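Sgbp-b (Bacteroides uniformis, PDB 7K44) probably binds xyloglucan at the surface of a gut Bacteroides cell, as a surface glycan-binding protein of a polysaccharide utilization locus. Local coordinates at residues 41-46 and 94-99. Sequence-based numbering, arbitrary orientation.
Sequences FPVETG and FNAPAG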
# COMPACT_ATOMS: atom_id res chain seq x y z
N PHE A 41 12.26 9.47 -22.04
CA PHE A 41 12.17 10.90 -21.81
C PHE A 41 13.56 11.50 -21.62
O PHE A 41 14.48 10.83 -21.15
CB PHE A 41 11.31 11.19 -20.58
CG PHE A 41 9.86 10.87 -20.77
CD1 PHE A 41 9.03 11.73 -21.47
CD2 PHE A 41 9.32 9.70 -20.25
CE1 PHE A 41 7.69 11.44 -21.66
CE2 PHE A 41 7.98 9.40 -20.44
CZ PHE A 41 7.16 10.26 -21.14
N PRO A 42 13.74 12.78 -21.99
CA PRO A 42 12.74 13.60 -22.68
C PRO A 42 12.64 13.18 -24.14
O PRO A 42 13.59 12.61 -24.67
CB PRO A 42 13.31 15.00 -22.57
CG PRO A 42 14.78 14.79 -22.55
CD PRO A 42 14.99 13.53 -21.76
N VAL A 43 11.49 13.44 -24.75
CA VAL A 43 11.29 13.10 -26.15
C VAL A 43 11.92 14.21 -26.99
O VAL A 43 11.44 15.34 -26.99
CB VAL A 43 9.81 12.92 -26.48
CG1 VAL A 43 9.64 12.51 -27.93
CG2 VAL A 43 9.18 11.89 -25.54
N GLU A 44 13.01 13.88 -27.68
CA GLU A 44 13.71 14.79 -28.57
C GLU A 44 13.46 14.38 -30.01
O GLU A 44 12.89 13.32 -30.29
CB GLU A 44 15.22 14.76 -28.29
CG GLU A 44 15.62 14.97 -26.83
CD GLU A 44 15.56 16.43 -26.40
OE1 GLU A 44 15.68 16.69 -25.18
OE2 GLU A 44 15.38 17.30 -27.27
N THR A 45 13.88 15.23 -30.93
CA THR A 45 13.84 14.86 -32.34
C THR A 45 14.53 13.52 -32.54
O THR A 45 15.67 13.32 -32.12
CB THR A 45 14.51 15.94 -33.18
OG1 THR A 45 13.90 17.21 -32.90
CG2 THR A 45 14.37 15.64 -34.67
N GLY A 46 13.82 12.60 -33.18
CA GLY A 46 14.36 11.29 -33.47
C GLY A 46 14.12 10.25 -32.39
O GLY A 46 14.38 9.07 -32.64
N PHE A 94 7.38 4.88 -34.56
CA PHE A 94 7.92 5.99 -35.34
C PHE A 94 8.93 6.76 -34.50
O PHE A 94 8.95 6.65 -33.27
CB PHE A 94 6.81 6.94 -35.83
CG PHE A 94 6.06 7.63 -34.72
CD1 PHE A 94 4.96 7.03 -34.13
CD2 PHE A 94 6.48 8.87 -34.26
CE1 PHE A 94 4.27 7.67 -33.10
CE2 PHE A 94 5.80 9.51 -33.23
CZ PHE A 94 4.69 8.91 -32.65
N ASN A 95 9.73 7.58 -35.18
CA ASN A 95 10.69 8.45 -34.52
C ASN A 95 10.11 9.86 -34.42
O ASN A 95 9.45 10.33 -35.35
CB ASN A 95 12.01 8.48 -35.30
CG ASN A 95 12.68 7.12 -35.33
OD1 ASN A 95 12.50 6.31 -34.42
ND2 ASN A 95 13.44 6.86 -36.39
N ALA A 96 10.34 10.52 -33.28
CA ALA A 96 9.70 11.80 -33.02
C ALA A 96 10.09 12.81 -34.09
O ALA A 96 11.29 12.99 -34.36
CB ALA A 96 10.12 12.34 -31.66
N PRO A 97 9.13 13.50 -34.71
CA PRO A 97 9.47 14.53 -35.70
C PRO A 97 10.13 15.74 -35.05
O PRO A 97 10.05 15.96 -33.84
CB PRO A 97 8.12 14.89 -36.31
CG PRO A 97 7.11 14.51 -35.27
CD PRO A 97 7.68 13.31 -34.57
N ALA A 98 10.81 16.52 -35.89
CA ALA A 98 11.37 17.78 -35.43
C ALA A 98 10.25 18.78 -35.12
O ALA A 98 9.13 18.69 -35.64
CB ALA A 98 12.32 18.36 -36.48
N GLY A 99 10.57 19.74 -34.25
CA GLY A 99 9.60 20.75 -33.89
C GLY A 99 8.44 20.22 -33.08
O GLY A 99 7.31 20.71 -33.22
O HOH W 1 11.32 17.37 -31.87
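At one end of an N-terminal beta-sandwich domain, the loop joining strands 33-39 and 48-54 packs Val43, Thr45 and Gly46 against the chain that leaves strand 91-95. One direct hydrogen bond joins the two segments: Gly46 N donates to Ala96 O at 2.8 Å, nearly straight at 167° and meeting a lone pair of that oxygen within the carbonyl plane. Ala96 turns its methyl into the loop, where CB lies 3.2 Å from Glu44 O and 3.8 Å from Val43 CG1. That valine branch is placed anti to the backbone N (chi1 -178°), and Val43 also touches Leu100. Thr45 lies alongside Ala98, its CG2 3.9 Å from Ala98 CB and its OG1 3.6 Å from Ala98 CA. A water bridges the two segments, 2.8 Å from Thr45 OG1 and donating to Pro97 O at 2.7 Å. On the other flank, Gly46 O rests 3.6 Å from Asn95 CB. Backbone bonding of Ala96 with Thr47 continues the pairing of strands 48-54 and 91-95, while Arg121 hydrogen-bonds to Val43 through its backbone and through NH1, which reaches Val43 O. Beside the apolar Val43-Ala96 pair, one direct bond thus fixes the backbone at Gly46, whereas exposed Thr45 is linked to Pro97 O through water.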